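Local coordinates for protein 2-aminomuconic 6-semialdehyde dehydrogenase (Pseudomonas sp., PDB 7BZV) that probably oxidises 2-aminomuconic 6-semialdehyde with NAD+ as cofactor in the meta-cleavage breakdown of 2-aminophenol, working as a tetramer, at residues V34-A48 / N204-I218. Sequence-based numbering, arbitrary orientation.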
ATOM      1  N   VAL B  34      36.309  -0.574 -29.956  1.00 43.20           N
ATOM      2  CA  VAL B  34      35.064  -1.220 -29.577  1.00 54.85           C
ATOM      3  C   VAL B  34      34.611  -2.118 -30.712  1.00 53.78           C
ATOM      4  O   VAL B  34      34.646  -1.711 -31.876  1.00 47.29           O
ATOM      5  CB  VAL B  34      33.990  -0.162 -29.277  1.00 39.43           C
ATOM      6  CG1 VAL B  34      32.761  -0.792 -28.572  1.00 48.55           C
ATOM      7  CG2 VAL B  34      34.609   0.960 -28.473  1.00 46.33           C
ATOM      8  N   HIS B  35      34.127  -3.315 -30.365  1.00 49.53           N
ATOM      9  CA  HIS B  35      33.787  -4.343 -31.340  1.00 45.14           C
ATOM     10  C   HIS B  35      32.292  -4.331 -31.593  1.00 49.04           C
ATOM     11  O   HIS B  35      31.503  -4.661 -30.700  1.00 52.87           O
ATOM     12  CB  HIS B  35      34.243  -5.706 -30.847  1.00 46.25           C
ATOM     13  CG  HIS B  35      35.723  -5.799 -30.647  1.00 57.70           C
ATOM     14  ND1 HIS B  35      36.525  -6.650 -31.381  1.00 59.09           N
ATOM     15  CD2 HIS B  35      36.549  -5.131 -29.811  1.00 49.96           C
ATOM     16  CE1 HIS B  35      37.779  -6.516 -30.987  1.00 57.31           C
ATOM     17  NE2 HIS B  35      37.822  -5.599 -30.038  1.00 55.85           N
ATOM     18  N   GLU B  36      31.914  -3.981 -32.820  1.00 46.04           N
ATOM     19  CA  GLU B  36      30.515  -3.781 -33.156  1.00 54.40           C
ATOM     20  C   GLU B  36      29.822  -5.114 -33.395  1.00 57.42           C
ATOM     21  O   GLU B  36      30.395  -6.031 -33.980  1.00 58.83           O
ATOM     22  CB  GLU B  36      30.387  -2.886 -34.389  1.00 51.14           C
ATOM     23  CG  GLU B  36      28.942  -2.516 -34.730  1.00 67.86           C
ATOM     24  CD  GLU B  36      28.820  -1.479 -35.836  1.00 62.59           C
ATOM     25  OE1 GLU B  36      29.861  -1.011 -36.326  1.00 52.98           O
ATOM     26  OE2 GLU B  36      27.670  -1.134 -36.206  1.00 62.47           O
ATOM     27  N   ALA B  37      28.574  -5.205 -32.948  1.00 55.93           N
ATOM     28  CA  ALA B  37      27.775  -6.417 -33.048  1.00 59.90           C
ATOM     29  C   ALA B  37      26.850  -6.324 -34.252  1.00 66.67           C
ATOM     30  O   ALA B  37      26.170  -5.306 -34.437  1.00 51.29           O
ATOM     31  CB  ALA B  37      26.951  -6.621 -31.777  1.00 52.80           C
ATOM     32  N   ASP B  38      26.811  -7.391 -35.055  1.00 61.74           N
ATOM     33  CA  ASP B  38      25.939  -7.436 -36.222  1.00 57.89           C
ATOM     34  C   ASP B  38      24.552  -7.936 -35.828  1.00 54.80           C
ATOM     35  O   ASP B  38      24.304  -8.318 -34.682  1.00 52.59           O
ATOM     36  CB  ASP B  38      26.528  -8.332 -37.318  1.00 58.65           C
ATOM     37  CG  ASP B  38      27.001  -9.665 -36.786  1.00 67.64           C
ATOM     38  OD1 ASP B  38      26.235 -10.313 -36.039  1.00 69.68           O
ATOM     39  OD2 ASP B  38      28.139 -10.071 -37.124  1.00 78.78           O
ATOM     40  N   ARG B  39      23.633  -7.926 -36.797  1.00 62.80           N
ATOM     41  CA  ARG B  39      22.290  -8.434 -36.539  1.00 56.74           C
ATOM     42  C   ARG B  39      22.333  -9.843 -35.967  1.00 55.97           C
ATOM     43  O   ARG B  39      21.508 -10.195 -35.109  1.00 49.43           O
ATOM     44  CB  ARG B  39      21.462  -8.413 -37.828  1.00 59.24           C
ATOM     45  CG  ARG B  39      19.962  -8.537 -37.608  1.00 75.91           C
ATOM     46  CD  ARG B  39      19.170  -8.201 -38.863  1.00 84.38           C
ATOM     47  NE  ARG B  39      18.321  -7.036 -38.656  1.00 87.31           N
ATOM     48  CZ  ARG B  39      18.445  -5.897 -39.325  1.00 84.44           C
ATOM     49  NH1 ARG B  39      19.379  -5.781 -40.269  1.00 83.91           N
ATOM     50  NH2 ARG B  39      17.631  -4.874 -39.059  1.00 61.60           N
ATOM     51  N   ASP B  40      23.298 -10.650 -36.416  1.00 62.15           N
ATOM     52  CA  ASP B  40      23.373 -12.052 -36.018  1.00 71.55           C
ATOM     53  C   ASP B  40      23.668 -12.189 -34.533  1.00 51.27           C
ATOM     54  O   ASP B  40      23.076 -13.029 -33.843  1.00 46.31           O
ATOM     55  CB  ASP B  40      24.467 -12.776 -36.811  1.00 80.86           C
ATOM     56  CG  ASP B  40      24.011 -13.225 -38.175  1.00 83.57           C
ATOM     57  OD1 ASP B  40      22.804 -13.118 -38.473  1.00 63.67           O
ATOM     58  OD2 ASP B  40      24.874 -13.692 -38.951  1.00 98.73           O
ATOM     59  N   LEU B  41      24.626 -11.405 -34.039  1.00 44.10           N
ATOM     60  CA  LEU B  41      25.032 -11.531 -32.647  1.00 52.23           C
ATOM     61  C   LEU B  41      23.922 -11.053 -31.721  1.00 42.42           C
ATOM     62  O   LEU B  41      23.677 -11.652 -30.668  1.00 50.28           O
ATOM     63  CB  LEU B  41      26.323 -10.751 -32.412  1.00 47.82           C
ATOM     64  CG  LEU B  41      26.998 -11.066 -31.069  1.00 51.24           C
ATOM     65  CD1 LEU B  41      27.168 -12.551 -30.839  1.00 47.98           C
ATOM     66  CD2 LEU B  41      28.351 -10.358 -30.945  1.00 48.34           C
ATOM     67  N   VAL B  42      23.229  -9.985 -32.107  1.00 40.82           N
ATOM     68  CA  VAL B  42      22.085  -9.532 -31.326  1.00 43.42           C
ATOM     69  C   VAL B  42      21.035 -10.633 -31.260  1.00 46.59           C
ATOM     70  O   VAL B  42      20.471 -10.923 -30.198  1.00 40.37           O
ATOM     71  CB  VAL B  42      21.511  -8.236 -31.915  1.00 52.62           C
ATOM     72  CG1 VAL B  42      20.158  -7.923 -31.278  1.00 66.10           C
ATOM     73  CG2 VAL B  42      22.498  -7.090 -31.707  1.00 40.12           C
ATOM     74  N   ASP B  43      20.746 -11.256 -32.402  1.00 48.94           N
ATOM     75  CA  ASP B  43      19.905 -12.442 -32.401  1.00 52.99           C
ATOM     76  C   ASP B  43      20.449 -13.478 -31.426  1.00 46.77           C
ATOM     77  O   ASP B  43      19.691 -14.063 -30.646  1.00 46.01           O
ATOM     78  CB  ASP B  43      19.826 -13.020 -33.815  1.00 78.30           C
ATOM     79  CG  ASP B  43      18.430 -13.483 -34.183  1.00104.73           C
ATOM     80  OD1 ASP B  43      17.903 -14.387 -33.500  1.00 96.66           O
ATOM     81  OD2 ASP B  43      17.860 -12.944 -35.158  1.00127.55           O
ATOM     82  N   ALA B  44      21.767 -13.725 -31.461  1.00 35.41           N
ATOM     83  CA  ALA B  44      22.362 -14.686 -30.530  1.00 40.88           C
ATOM     84  C   ALA B  44      22.131 -14.260 -29.086  1.00 48.34           C
ATOM     85  O   ALA B  44      21.789 -15.087 -28.228  1.00 40.21           O
ATOM     86  CB  ALA B  44      23.855 -14.839 -30.818  1.00 41.48           C
ATOM     87  N   ALA B  45      22.266 -12.965 -28.809  1.00 48.31           N
ATOM     88  CA  ALA B  45      22.044 -12.482 -27.452  1.00 43.30           C
ATOM     89  C   ALA B  45      20.603 -12.711 -27.014  1.00 41.57           C
ATOM     90  O   ALA B  45      20.350 -13.153 -25.886  1.00 40.27           O
ATOM     91  CB  ALA B  45      22.420 -11.004 -27.374  1.00 38.08           C
ATOM     92  N   VAL B  46      19.634 -12.399 -27.881  1.00 33.98           N
ATOM     93  CA  VAL B  46      18.241 -12.550 -27.467  1.00 46.52           C
ATOM     94  C   VAL B  46      17.936 -14.015 -27.191  1.00 48.84           C
ATOM     95  O   VAL B  46      17.208 -14.364 -26.243  1.00 35.66           O
ATOM     96  CB  VAL B  46      17.296 -11.948 -28.527  1.00 46.80           C
ATOM     97  CG1 VAL B  46      15.851 -12.334 -28.207  1.00 65.15           C
ATOM     98  CG2 VAL B  46      17.426 -10.388 -28.602  1.00 41.90           C
ATOM     99  N   LYS B  47      18.474 -14.899 -28.029  1.00 46.81           N
ATOM    100  CA  LYS B  47      18.198 -16.315 -27.869  1.00 42.91           C
ATOM    101  C   LYS B  47      18.898 -16.865 -26.640  1.00 30.24           C
ATOM    102  O   LYS B  47      18.315 -17.662 -25.901  1.00 40.04           O
ATOM    103  CB  LYS B  47      18.599 -17.053 -29.155  1.00 52.22           C
ATOM    104  CG  LYS B  47      17.733 -16.626 -30.368  1.00 75.32           C
ATOM    105  CD  LYS B  47      16.197 -16.809 -30.120  1.00 90.92           C
ATOM    106  CE  LYS B  47      15.865 -18.035 -29.224  1.00 99.08           C
ATOM    107  NZ  LYS B  47      14.481 -17.981 -28.609  1.00 98.44           N
ATOM    108  N   ALA B  48      20.134 -16.415 -26.381  1.00 37.58           N
ATOM    109  CA  ALA B  48      20.791 -16.776 -25.133  1.00 49.26           C
ATOM    110  C   ALA B  48      20.000 -16.295 -23.907  1.00 44.43           C
ATOM    111  O   ALA B  48      19.976 -16.979 -22.880  1.00 35.39           O
ATOM    112  CB  ALA B  48      22.207 -16.213 -25.104  1.00 42.29           C
ATOM    113  N   ASN B 204      23.776  -9.722 -21.265  1.00 31.65           N
ATOM    114  CA  ASN B 204      24.433  -9.705 -22.566  1.00 35.95           C
ATOM    115  C   ASN B 204      24.694  -8.275 -23.006  1.00 33.71           C
ATOM    116  O   ASN B 204      23.852  -7.388 -22.819  1.00 35.73           O
ATOM    117  CB  ASN B 204      23.576 -10.397 -23.610  1.00 34.43           C
ATOM    118  CG  ASN B 204      23.286 -11.828 -23.265  1.00 45.71           C
ATOM    119  OD1 ASN B 204      24.154 -12.697 -23.358  1.00 43.16           O
ATOM    120  ND2 ASN B 204      22.056 -12.084 -22.833  1.00 46.20           N
ATOM    121  N   LEU B 205      25.871  -8.055 -23.581  1.00 34.34           N
ATOM    122  CA  LEU B 205      26.335  -6.729 -23.966  1.00 34.93           C
ATOM    123  C   LEU B 205      26.665  -6.757 -25.450  1.00 42.31           C
ATOM    124  O   LEU B 205      27.524  -7.538 -25.880  1.00 40.28           O
ATOM    125  CB  LEU B 205      27.570  -6.313 -23.160  1.00 30.22           C
ATOM    126  CG  LEU B 205      28.342  -5.040 -23.569  1.00 34.57           C
ATOM    127  CD1 LEU B 205      27.539  -3.828 -23.310  1.00 34.12           C
ATOM    128  CD2 LEU B 205      29.636  -5.001 -22.809  1.00 36.40           C
ATOM    129  N   VAL B 206      25.976  -5.919 -26.223  1.00 33.15           N
ATOM    130  CA  VAL B 206      26.266  -5.725 -27.640  1.00 41.31           C
ATOM    131  C   VAL B 206      26.609  -4.264 -27.874  1.00 47.37           C
ATOM    132  O   VAL B 206      25.866  -3.374 -27.448  1.00 42.04           O
ATOM    133  CB  VAL B 206      25.082  -6.135 -28.530  1.00 34.64           C
ATOM    134  CG1 VAL B 206      24.968  -7.662 -28.549  1.00 46.31           C
ATOM    135  CG2 VAL B 206      23.793  -5.501 -28.060  1.00 46.48           C
ATOM    136  N   HIS B 207      27.690  -4.018 -28.606  1.00 38.08           N
ATOM    137  CA  HIS B 207      28.113  -2.659 -28.906  1.00 48.12           C
ATOM    138  C   HIS B 207      27.668  -2.203 -30.299  1.00 60.10           C
ATOM    139  O   HIS B 207      27.444  -3.004 -31.217  1.00 44.96           O
ATOM    140  CB  HIS B 207      29.628  -2.541 -28.807  1.00 38.12           C
ATOM    141  CG  HIS B 207      30.143  -2.539 -27.406  1.00 39.51           C
ATOM    142  ND1 HIS B 207      29.874  -1.519 -26.518  1.00 42.08           N
ATOM    143  CD2 HIS B 207      30.912  -3.429 -26.735  1.00 44.69           C
ATOM    144  CE1 HIS B 207      30.464  -1.777 -25.363  1.00 43.38           C
ATOM    145  NE2 HIS B 207      31.099  -2.931 -25.468  1.00 44.51           N
ATOM    146  N   GLY B 208      27.528  -0.896 -30.442  1.00 43.06           N
ATOM    147  CA  GLY B 208      27.414  -0.304 -31.760  1.00 56.80           C
ATOM    148  C   GLY B 208      26.712   1.039 -31.711  1.00 60.87           C
ATOM    149  O   GLY B 208      26.764   1.745 -30.703  1.00 49.12           O
ATOM    150  N   PHE B 209      26.037   1.342 -32.811  1.00 71.16           N
ATOM    151  CA  PHE B 209      25.320   2.586 -33.015  1.00 69.52           C
ATOM    152  C   PHE B 209      23.820   2.316 -32.952  1.00 70.20           C
ATOM    153  O   PHE B 209      23.376   1.258 -32.493  1.00 71.78           O
ATOM    154  CB  PHE B 209      25.772   3.205 -34.342  1.00 57.38           C
ATOM    155  CG  PHE B 209      27.260   3.288 -34.474  1.00 48.86           C
ATOM    156  CD1 PHE B 209      28.001   2.196 -34.906  1.00 50.74           C
ATOM    157  CD2 PHE B 209      27.927   4.458 -34.137  1.00 54.76           C
ATOM    158  CE1 PHE B 209      29.388   2.273 -35.018  1.00 49.71           C
ATOM    159  CE2 PHE B 209      29.306   4.543 -34.246  1.00 56.44           C
ATOM    160  CZ  PHE B 209      30.036   3.449 -34.680  1.00 56.39           C
ATOM    161  N   GLY B 210      23.032   3.290 -33.393  1.00 65.69           N
ATOM    162  CA  GLY B 210      21.598   3.155 -33.381  1.00 84.96           C
ATOM    163  C   GLY B 210      21.055   2.656 -34.703  1.00 83.14           C
ATOM    164  O   GLY B 210      20.755   1.465 -34.873  1.00 47.67           O
ATOM    165  N   PRO B 211      20.923   3.569 -35.670  1.00 83.11           N
ATOM    166  CA  PRO B 211      20.406   3.179 -36.988  1.00 59.57           C
ATOM    167  C   PRO B 211      21.347   2.199 -37.666  1.00 59.68           C
ATOM    168  O   PRO B 211      22.571   2.364 -37.635  1.00 54.55           O
ATOM    169  CB  PRO B 211      20.331   4.506 -37.750  1.00 67.85           C
ATOM    170  CG  PRO B 211      21.420   5.353 -37.115  1.00 72.61           C
ATOM    171  CD  PRO B 211      21.387   4.969 -35.647  1.00 84.57           C
ATOM    172  N   ASN B 212      20.758   1.165 -38.267  1.00 60.06           N
ATOM    173  CA  ASN B 212      21.508   0.145 -39.000  1.00 73.01           C
ATOM    174  C   ASN B 212      22.600  -0.476 -38.137  1.00 75.01           C
ATOM    175  O   ASN B 212      23.664  -0.852 -38.647  1.00 49.29           O
ATOM    176  CB  ASN B 212      22.115   0.711 -40.293  1.00 90.21           C
ATOM    177  CG  ASN B 212      21.070   1.325 -41.218  1.00 88.01           C
ATOM    178  OD1 ASN B 212      20.250   0.618 -41.804  1.00 76.98           O
ATOM    179  ND2 ASN B 212      21.101   2.644 -41.355  1.00 79.95           N
ATOM    180  N   SER B 213      22.339  -0.594 -36.836  1.00 81.90           N
ATOM    181  CA  SER B 213      23.275  -1.254 -35.927  1.00 60.06           C
ATOM    182  C   SER B 213      22.532  -1.799 -34.701  1.00 56.16           C
ATOM    183  O   SER B 213      21.303  -1.951 -34.699  1.00 46.41           O
ATOM    184  CB  SER B 213      24.402  -0.284 -35.511  1.00 51.51           C
ATOM    185  OG  SER B 213      25.561  -0.979 -35.071  1.00 63.38           O
ATOM    186  N   ALA B 214      23.299  -2.077 -33.641  1.00 44.07           N
ATOM    187  CA  ALA B 214      22.804  -2.923 -32.558  1.00 43.18           C
ATOM    188  C   ALA B 214      21.520  -2.377 -31.968  1.00 40.54           C
ATOM    189  O   ALA B 214      20.593  -3.140 -31.681  1.00 42.79           O
ATOM    190  CB  ALA B 214      23.859  -3.071 -31.466  1.00 47.98           C
ATOM    191  N   GLY B 215      21.436  -1.057 -31.787  1.00 47.36           N
ATOM    192  CA  GLY B 215      20.235  -0.486 -31.193  1.00 59.32           C
ATOM    193  C   GLY B 215      18.976  -0.772 -31.997  1.00 59.77           C
ATOM    194  O   GLY B 215      17.940  -1.166 -31.445  1.00 46.03           O
ATOM    195  N   GLU B 216      19.029  -0.520 -33.307  1.00 67.49           N
ATOM    196  CA  GLU B 216      17.899  -0.838 -34.175  1.00 66.02           C
ATOM    197  C   GLU B 216      17.599  -2.330 -34.146  1.00 51.70           C
ATOM    198  O   GLU B 216      16.426  -2.739 -34.109  1.00 43.22           O
ATOM    199  CB  GLU B 216      18.208  -0.369 -35.600  1.00 80.49           C
ATOM    200  CG  GLU B 216      17.193  -0.742 -36.669  1.00 83.46           C
ATOM    201  CD  GLU B 216      17.682  -0.391 -38.081  1.00 71.15           C
ATOM    202  OE1 GLU B 216      17.855   0.814 -38.368  1.00 63.61           O
ATOM    203  OE2 GLU B 216      17.909  -1.317 -38.894  1.00 56.92           O
ATOM    204  N   PHE B 217      18.649  -3.161 -34.155  1.00 43.67           N
ATOM    205  CA  PHE B 217      18.447  -4.607 -34.116  1.00 46.91           C
ATOM    206  C   PHE B 217      17.669  -5.008 -32.877  1.00 49.37           C
ATOM    207  O   PHE B 217      16.693  -5.764 -32.963  1.00 47.48           O
ATOM    208  CB  PHE B 217      19.779  -5.348 -34.146  1.00 44.69           C
ATOM    209  CG  PHE B 217      20.629  -5.006 -35.318  1.00 42.80           C
ATOM    210  CD1 PHE B 217      20.074  -4.427 -36.449  1.00 58.03           C
ATOM    211  CD2 PHE B 217      21.990  -5.241 -35.289  1.00 46.37           C
ATOM    212  CE1 PHE B 217      20.864  -4.081 -37.535  1.00 57.24           C
ATOM    213  CE2 PHE B 217      22.784  -4.914 -36.385  1.00 46.87           C
ATOM    214  CZ  PHE B 217      22.221  -4.323 -37.503  1.00 45.19           C
ATOM    215  N   ILE B 218      18.077  -4.499 -31.709  1.00 32.79           N
ATOM    216  CA  ILE B 218      17.373  -4.864 -30.489  1.00 32.85           C
ATOM    217  C   ILE B 218      15.917  -4.446 -30.592  1.00 43.47           C
ATOM    218  O   ILE B 218      15.009  -5.238 -30.326  1.00 42.54           O
ATOM    219  CB  ILE B 218      18.043  -4.231 -29.258  1.00 35.55           C
ATOM    220  CG1 ILE B 218      19.409  -4.846 -28.967  1.00 36.81           C
ATOM    221  CG2 ILE B 218      17.134  -4.387 -28.066  1.00 35.47           C
ATOM    222  CD1 ILE B 218      20.197  -4.046 -27.912  1.00 40.16           C
TER
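In the NAD+-binding, Rossmann-like half of the aldehyde dehydrogenase fold, helix 39-48 of the N-terminal region packs across the loop that leads from strand 204-205 into helix 214-218, the helix segments crossing at -47°. Phe217 shows how one ring can serve two segments. Its CG lies anti to the carbonyl carbon (chi1 -56°), and the ring slides beneath the first turn of helix 39-48, where Arg39 CB sits 4.0 Å from the centroid of the Phe217 ring. Arg39 bends at chi3, setting one guanidinium face against Phe217 CE1, the planes inclined at 48°, and bringing NH2 to 3.6 Å from Glu216 OE2, a long salt bridge. Val42 CG2 approaches the ring edge and reaches Val206 CG1 at 4.0 Å, while CG1 meets Phe217 CB and Ile218 CG1. Past the strands, Ala37 N donates to His207 O (3.0 Å). Buried Glu36 accepts from Ser213 OG through OE2, though the modelled 2.4 Å is doubtfully short, and bridges to Lys18 through OE1; Val34 CG1 rests over the His207 ring face, 3.6 Å from its centroid. Strand 173-177 lies against Ala45, Val206 and Ile218, and strands 3-9 and 19-23 flank the 34-37 end, so the contact brings the N-terminal sheet against the larger one.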